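Local coordinates for protein adenylyltransferase VopS (Vibrio parahaemolyticus, PDB 3LET) that transfers AMP from ATP to a specific threonine of the host Rho GTPases RhoA, Rac and Cdc42, preventing their interaction with downstream effectors and so inhibiting actin assembly, at residues G140-D145 and G264-A269; G149-G154 and N308-I313. One frame throughout, in Å; residues are numbered along the deposited sequence.

Contact 1. Residues G140-D145 and G264-A269; sequences GLASTD and GKHLFA
Leu-141 and Ala-142 pack on His-266 and Ala-269 in a small, mostly buried contact that joins the turn after helix 113-139 to helix 260-274 of the Fic domain. The two partners are three apart on the helix; Ala-269 faces the turn, and the ring of His-266 swings in from the side. In Leu-141 the second torsion (chi2 171°) sets CD1 anti to CA and carries it out to the methyl of Ala-269, with CD1 to CB at 3.3 Å, tighter than usual for two carbons. The imidazole of His-266 brings its CE1 corner to the turn. This corner lies 4.0 Å from Leu-141 CB, and the backbone N of Ala-142 stands at the ring edge, in plane, 3.7 Å from CE1. Within the turn, Gly-140 O accepts from Ser-143 N on one face of its plane and from Thr-144 OG1 on the other, the latter at 3.0 Å. Leu-310 of helix 304-311 also packs on Leu-141, and Phe-252 of helix 238-255 on Ala-142. Across the interface the cohesion is therefore van der Waals contact, while the hydrogen bonds lie within the turn and are consistent with it holding its shape.

Contact 2. Residues G149-G154 and N308-I313; sequences GVYAEG and NSLHGI
Tyr-151 brings the CD1-CE1 side of its ring to Ser-309 and Leu-310 in the last turn of helix 304-311, joining the loop after helix 113-139 to the last helix of the Fido region. The tyrosine CG lies anti to the carbonyl carbon, beside the backbone N (chi1 -75°), which turns the ring toward the helix. CE1 comes within 3.5 Å of Ser-309 CB, and CD1 meets Leu-310 CD2 at 3.9 Å; both partners approach the ring obliquely. In Leu-310 the second torsion (chi2 165°) runs CD1 out anti to CA; the other branch, CD2, turns off that line and meets the tyrosine. Val-150, next to Tyr-151, is poorly ordered, so the close approach of its CG2 methyl to Ser-309 OG is doubtful. That hydroxyl has a weak hydrogen bond back to Asn-305 O in its own helix.

At the far end of the ring a water joins the two segments, 2.6 Å from Tyr-151 OH and donating to Ser-309 O at 2.7 Å. Beyond the contact, at the helix end, His-311 ND1 accepts from Ile-313 N at 3.1 Å, close to straight at 163° and with the donor in the ring plane. This bond limits the rotation of the imidazole where the chain leaves the helix through Gly-312, whose phi is positive. His-137 of helix 113-139 donates to Leu-310 O. The contact is thus mixed: carbon packing along the ring of the tyrosine, and a water bridge from its hydroxyl to a C-terminal helix carbonyl.

In the fold
Contacts 1 and 2 lie with their centres 9 Å apart, on the same side of the chain's centre. Both loop segments, 140-145 and 149-154, belong to the connection between helices 113-139 and 157-160; their partners come much later, on helices 260-274 and 304-311, in the same order, so the two contacts cross along the chain. They also touch directly: Lys-265 NZ probably hydrogen-bonds to Tyr-151 O, and Ala-269 packs on Leu-310. One connecting loop is thereby laid over two adjacent helices of the Fido region. Arg-286, an ATP-binding residue by similarity, lies about 9 Å from Leu-310 and 11 Å from Ala-269 between side chains, placing this packing near the probable nucleotide site.

Contact 1. Residues G140-D145 and G264-A269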
ATOM      1  N   GLY A 140       5.884  -5.385 -15.984  1.00 22.17           N
ATOM      2  CA  GLY A 140       6.039  -6.202 -17.183  1.00 23.40           C
ATOM      3  C   GLY A 140       4.969  -5.960 -18.250  1.00 24.91           C
ATOM      4  O   GLY A 140       5.208  -6.260 -19.425  1.00 24.19           O
ATOM      5  N   LEU A 141       3.790  -5.445 -17.867  1.00 23.27           N
ATOM      6  CA  LEU A 141       2.704  -5.228 -18.821  1.00 20.22           C
ATOM      7  C   LEU A 141       3.075  -4.102 -19.793  1.00 30.17           C
ATOM      8  O   LEU A 141       2.637  -4.074 -20.934  1.00 30.99           O
ATOM      9  CB  LEU A 141       1.390  -4.880 -18.098  1.00 16.13           C
ATOM     10  CG  LEU A 141       0.828  -5.911 -17.123  1.00 21.04           C
ATOM     11  CD1 LEU A 141      -0.351  -5.323 -16.332  1.00 25.49           C
ATOM     12  CD2 LEU A 141       0.405  -7.165 -17.881  1.00 26.37           C
ATOM     13  N   ALA A 142       3.893  -3.171 -19.330  1.00 24.41           N
ATOM     14  CA  ALA A 142       4.340  -2.072 -20.178  1.00 37.94           C
ATOM     15  C   ALA A 142       5.135  -2.558 -21.397  1.00 39.85           C
ATOM     16  O   ALA A 142       5.332  -1.800 -22.349  1.00 44.15           O
ATOM     17  CB  ALA A 142       5.159  -1.081 -19.356  1.00 40.79           C
ATOM     18  N   SER A 143       5.559  -3.822 -21.384  1.00 40.82           N
ATOM     19  CA  SER A 143       6.300  -4.405 -22.514  1.00 35.07           C
ATOM     20  C   SER A 143       5.593  -5.592 -23.132  1.00 46.85           C
ATOM     21  O   SER A 143       6.228  -6.430 -23.770  1.00 43.37           O
ATOM     22  CB  SER A 143       7.677  -4.898 -22.058  1.00 40.52           C
ATOM     23  OG  SER A 143       8.381  -3.896 -21.360  1.00 42.41           O
ATOM     24  N   THR A 144       4.286  -5.691 -22.928  1.00 41.13           N
ATOM     25  CA  THR A 144       3.512  -6.783 -23.502  1.00 38.97           C
ATOM     26  C   THR A 144       2.503  -6.170 -24.459  1.00 31.26           C
ATOM     27  O   THR A 144       2.107  -5.024 -24.253  1.00 33.04           O
ATOM     28  CB  THR A 144       2.779  -7.545 -22.389  1.00 50.12           C
ATOM     29  OG1 THR A 144       3.725  -7.925 -21.382  1.00 53.74           O
ATOM     30  CG2 THR A 144       2.110  -8.781 -22.926  1.00 49.67           C
ATOM     31  N   ASP A 145       2.093  -6.899 -25.506  1.00 30.70           N
ATOM     32  CA  ASP A 145       1.024  -6.419 -26.383  1.00 36.37           C
ATOM     33  C   ASP A 145      -0.346  -6.641 -25.734  1.00 30.13           C
ATOM     34  O   ASP A 145      -0.866  -7.764 -25.698  1.00 28.88           O
ATOM     35  CB  ASP A 145       1.082  -7.120 -27.751  1.00 40.94           C
ATOM     36  CG  ASP A 145       0.017  -6.608 -28.723  1.00 54.21           C
ATOM     37  OD1 ASP A 145      -0.838  -5.789 -28.319  1.00 40.79           O
ATOM     38  OD2 ASP A 145       0.034  -7.031 -29.903  1.00 63.39           O
ATOM     39  N   GLY A 264      -6.439   2.130 -18.813  1.00 15.54           N
ATOM     40  CA  GLY A 264      -7.358   1.441 -17.924  1.00 17.17           C
ATOM     41  C   GLY A 264      -6.784   0.113 -17.446  1.00 16.76           C
ATOM     42  O   GLY A 264      -6.926  -0.278 -16.291  1.00 14.78           O
ATOM     43  N   LYS A 265      -6.161  -0.616 -18.363  1.00 15.05           N
ATOM     44  CA  LYS A 265      -5.573  -1.914 -18.031  1.00 17.75           C
ATOM     45  C   LYS A 265      -4.483  -1.787 -16.980  1.00 15.20           C
ATOM     46  O   LYS A 265      -4.378  -2.627 -16.083  1.00 14.66           O
ATOM     47  CB  LYS A 265      -4.986  -2.569 -19.291  1.00 17.76           C
ATOM     48  CG  LYS A 265      -6.073  -2.995 -20.241  1.00 15.98           C
ATOM     49  CD  LYS A 265      -5.490  -3.778 -21.416  1.00 24.49           C
ATOM     50  CE  LYS A 265      -6.231  -3.485 -22.699  1.00 51.34           C
ATOM     51  NZ  LYS A 265      -7.373  -4.383 -22.817  1.00 55.10           N
ATOM     52  N   HIS A 266      -3.643  -0.775 -17.132  1.00 14.03           N
ATOM     53  CA  HIS A 266      -2.531  -0.574 -16.202  1.00 18.07           C
ATOM     54  C   HIS A 266      -3.046  -0.153 -14.834  1.00 21.19           C
ATOM     55  O   HIS A 266      -2.482  -0.533 -13.818  1.00 16.63           O
ATOM     56  CB  HIS A 266      -1.561   0.483 -16.726  1.00 15.55           C
ATOM     57  CG  HIS A 266      -0.716   0.001 -17.861  1.00 18.41           C
ATOM     58  ND1 HIS A 266       0.441  -0.719 -17.661  1.00 21.90           N
ATOM     59  CD2 HIS A 266      -0.866   0.114 -19.203  1.00 21.48           C
ATOM     60  CE1 HIS A 266       0.977  -1.021 -18.834  1.00 36.66           C
ATOM     61  NE2 HIS A 266       0.208  -0.525 -19.786  1.00 27.57           N
ATOM     62  N   LEU A 267      -4.116   0.632 -14.800  1.00 13.63           N
ATOM     63  CA  LEU A 267      -4.699   0.990 -13.506  1.00  9.94           C
ATOM     64  C   LEU A 267      -5.344  -0.201 -12.817  1.00 19.06           C
ATOM     65  O   LEU A 267      -5.173  -0.407 -11.622  1.00 18.38           O
ATOM     66  CB  LEU A 267      -5.708   2.130 -13.675  1.00 11.29           C
ATOM     67  CG  LEU A 267      -5.026   3.450 -14.105  1.00 16.69           C
ATOM     68  CD1 LEU A 267      -6.133   4.472 -14.370  1.00 17.72           C
ATOM     69  CD2 LEU A 267      -4.042   3.973 -13.025  1.00 18.02           C
ATOM     70  N   PHE A 268      -6.094  -0.979 -13.577  1.00 11.15           N
ATOM     71  CA  PHE A 268      -6.726  -2.204 -13.069  1.00 12.73           C
ATOM     72  C   PHE A 268      -5.659  -3.146 -12.501  1.00 13.94           C
ATOM     73  O   PHE A 268      -5.794  -3.675 -11.393  1.00 12.07           O
ATOM     74  CB  PHE A 268      -7.487  -2.881 -14.235  1.00 12.02           C
ATOM     75  CG  PHE A 268      -8.065  -4.233 -13.889  1.00 15.11           C
ATOM     76  CD1 PHE A 268      -9.413  -4.363 -13.530  1.00 15.77           C
ATOM     77  CD2 PHE A 268      -7.263  -5.374 -13.943  1.00 13.85           C
ATOM     78  CE1 PHE A 268      -9.940  -5.564 -13.212  1.00 19.71           C
ATOM     79  CE2 PHE A 268      -7.794  -6.601 -13.632  1.00 13.24           C
ATOM     80  CZ  PHE A 268      -9.138  -6.703 -13.248  1.00 15.33           C
ATOM     81  N   ALA A 269      -4.592  -3.370 -13.265  1.00 15.49           N
ATOM     82  CA  ALA A 269      -3.522  -4.275 -12.841  1.00 14.93           C
ATOM     83  C   ALA A 269      -2.864  -3.765 -11.565  1.00 15.54           C
ATOM     84  O   ALA A 269      -2.537  -4.536 -10.659  1.00 15.90           O
ATOM     85  CB  ALA A 269      -2.438  -4.398 -13.967  1.00 15.23           C
TER

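Contact 2. Residues G149-G154 and N308-I313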
ATOM      1  N   GLY A 149      -4.485 -11.632 -27.979  1.00 39.42           N
ATOM      2  CA  GLY A 149      -4.598 -12.774 -27.089  1.00 48.70           C
ATOM      3  C   GLY A 149      -5.682 -12.628 -26.036  1.00 44.36           C
ATOM      4  O   GLY A 149      -6.832 -12.300 -26.362  1.00 44.66           O
ATOM      5  N   VAL A 150      -5.318 -12.921 -24.787  1.00 37.49           N
ATOM      6  CA  VAL A 150      -6.219 -12.766 -23.637  1.00 58.42           C
ATOM      7  C   VAL A 150      -6.353 -11.316 -23.241  1.00 70.40           C
ATOM      8  O   VAL A 150      -7.450 -10.858 -22.940  1.00 87.66           O
ATOM      9  CB  VAL A 150      -5.710 -13.491 -22.370  1.00 58.00           C
ATOM     10  CG1 VAL A 150      -5.808 -14.987 -22.532  1.00 69.12           C
ATOM     11  CG2 VAL A 150      -4.278 -13.068 -22.031  1.00 60.45           C
ATOM     12  N   TYR A 151      -5.228 -10.605 -23.214  1.00 67.22           N
ATOM     13  CA  TYR A 151      -5.207  -9.189 -22.846  1.00 51.19           C
ATOM     14  C   TYR A 151      -6.274  -8.433 -23.590  1.00 58.56           C
ATOM     15  O   TYR A 151      -6.666  -7.335 -23.198  1.00 75.46           O
ATOM     16  CB  TYR A 151      -3.868  -8.575 -23.195  1.00 26.38           C
ATOM     17  CG  TYR A 151      -2.780  -8.975 -22.249  1.00 24.86           C
ATOM     18  CD1 TYR A 151      -2.943  -8.864 -20.855  1.00 31.23           C
ATOM     19  CD2 TYR A 151      -1.571  -9.451 -22.742  1.00 45.15           C
ATOM     20  CE1 TYR A 151      -1.917  -9.238 -19.992  1.00 37.17           C
ATOM     21  CE2 TYR A 151      -0.547  -9.820 -21.894  1.00 56.35           C
ATOM     22  CZ  TYR A 151      -0.708  -9.707 -20.525  1.00 34.30           C
ATOM     23  OH  TYR A 151       0.336 -10.088 -19.722  1.00 60.26           O
ATOM     24  N   ALA A 152      -6.735  -9.028 -24.680  1.00 23.70           N
ATOM     25  CA  ALA A 152      -7.761  -8.414 -25.510  1.00 34.03           C
ATOM     26  C   ALA A 152      -9.103  -9.037 -25.277  1.00 50.93           C
ATOM     27  O   ALA A 152     -10.125  -8.389 -25.485  1.00 71.45           O
ATOM     28  CB  ALA A 152      -7.381  -8.570 -26.966  1.00 49.74           C
ATOM     29  N   GLU A 153      -9.117 -10.309 -24.885  1.00 58.28           N
ATOM     30  CA  GLU A 153     -10.381 -11.038 -24.780  1.00 72.03           C
ATOM     31  C   GLU A 153     -11.437 -10.183 -24.071  1.00 52.56           C
ATOM     32  O   GLU A 153     -11.123  -9.483 -23.069  1.00 27.09           O
ATOM     33  CB  GLU A 153     -10.188 -12.402 -24.100  1.00 80.60           C
ATOM     34  CG  GLU A 153      -9.706 -13.492 -25.067  1.00 84.85           C
ATOM     35  CD  GLU A 153      -9.367 -14.809 -24.383  1.00 77.47           C
ATOM     36  OE1 GLU A 153      -9.799 -15.013 -23.230  1.00 67.16           O
ATOM     37  OE2 GLU A 153      -8.674 -15.644 -25.007  1.00 75.60           O
ATOM     38  N   GLY A 154     -12.661 -10.220 -24.632  1.00 22.40           N
ATOM     39  CA  GLY A 154     -13.792  -9.428 -24.154  1.00 21.66           C
ATOM     40  C   GLY A 154     -14.923 -10.282 -23.597  1.00 38.20           C
ATOM     41  O   GLY A 154     -14.855 -11.503 -23.581  1.00 31.07           O
ATOM     42  N   ASN A 308      -7.379 -11.757 -15.186  1.00 15.60           N
ATOM     43  CA  ASN A 308      -6.404 -12.585 -14.498  1.00 18.67           C
ATOM     44  C   ASN A 308      -4.998 -12.352 -15.026  1.00 21.86           C
ATOM     45  O   ASN A 308      -4.052 -12.274 -14.248  1.00 17.05           O
ATOM     46  CB  ASN A 308      -6.788 -14.060 -14.582  1.00 26.37           C
ATOM     47  CG  ASN A 308      -8.030 -14.368 -13.776  1.00 33.93           C
ATOM     48  OD1 ASN A 308      -8.309 -13.700 -12.780  1.00 37.45           O
ATOM     49  ND2 ASN A 308      -8.794 -15.361 -14.211  1.00 32.35           N
ATOM     50  N   SER A 309      -4.862 -12.208 -16.337  1.00 15.76           N
ATOM     51  CA  SER A 309      -3.578 -11.848 -16.943  1.00 21.73           C
ATOM     52  C   SER A 309      -3.045 -10.500 -16.504  1.00 28.32           C
ATOM     53  O   SER A 309      -1.831 -10.310 -16.436  1.00 20.16           O
ATOM     54  CB  SER A 309      -3.695 -11.806 -18.462  1.00 27.97           C
ATOM     55  OG  SER A 309      -3.610 -13.103 -18.979  1.00 37.02           O
ATOM     56  N   LEU A 310      -3.935  -9.549 -16.242  1.00 21.15           N
ATOM     57  CA  LEU A 310      -3.486  -8.212 -15.845  1.00 16.30           C
ATOM     58  C   LEU A 310      -3.019  -8.188 -14.404  1.00 13.52           C
ATOM     59  O   LEU A 310      -1.919  -7.703 -14.115  1.00 19.54           O
ATOM     60  CB  LEU A 310      -4.610  -7.161 -16.039  1.00 12.16           C
ATOM     61  CG  LEU A 310      -4.911  -6.893 -17.512  1.00 15.83           C
ATOM     62  CD1 LEU A 310      -6.240  -6.146 -17.621  1.00 16.25           C
ATOM     63  CD2 LEU A 310      -3.796  -6.102 -18.216  1.00 13.12           C
ATOM     64  N   HIS A 311      -3.840  -8.680 -13.485  1.00 12.50           N
ATOM     65  CA  HIS A 311      -3.468  -8.472 -12.072  1.00 12.74           C
ATOM     66  C   HIS A 311      -2.514  -9.559 -11.597  1.00 13.46           C
ATOM     67  O   HIS A 311      -1.757  -9.345 -10.663  1.00 20.47           O
ATOM     68  CB  HIS A 311      -4.682  -8.337 -11.140  1.00 15.39           C
ATOM     69  CG  HIS A 311      -5.664  -9.469 -11.203  1.00 16.88           C
ATOM     70  ND1 HIS A 311      -5.332 -10.767 -10.898  1.00 20.12           N
ATOM     71  CD2 HIS A 311      -7.000  -9.468 -11.438  1.00 14.73           C
ATOM     72  CE1 HIS A 311      -6.410 -11.530 -10.984  1.00 19.77           C
ATOM     73  NE2 HIS A 311      -7.436 -10.766 -11.310  1.00 23.17           N
ATOM     74  N   GLY A 312      -2.523 -10.694 -12.280  1.00 17.94           N
ATOM     75  CA  GLY A 312      -1.566 -11.763 -12.013  1.00 24.02           C
ATOM     76  C   GLY A 312      -1.721 -12.511 -10.703  1.00 31.66           C
ATOM     77  O   GLY A 312      -0.839 -13.281 -10.318  1.00 31.02           O
ATOM     78  N   ILE A 313      -2.823 -12.275 -10.003  1.00 21.00           N
ATOM     79  CA  ILE A 313      -3.056 -12.896  -8.711  1.00 27.89           C
ATOM     80  C   ILE A 313      -3.553 -14.317  -8.932  1.00 38.43           C
ATOM     81  O   ILE A 313      -4.466 -14.539  -9.709  1.00 35.34           O
ATOM     82  CB  ILE A 313      -4.100 -12.115  -7.893  1.00 30.94           C
ATOM     83  CG1 ILE A 313      -3.681 -10.644  -7.753  1.00 31.45           C
ATOM     84  CG2 ILE A 313      -4.301 -12.763  -6.534  1.00 42.14           C
ATOM     85  CD1 ILE A 313      -2.248 -10.459  -7.256  1.00 47.67           C
TER
HETATM   86  O   HOH W   1       0.031 -11.769 -17.729  1.00 31.59           O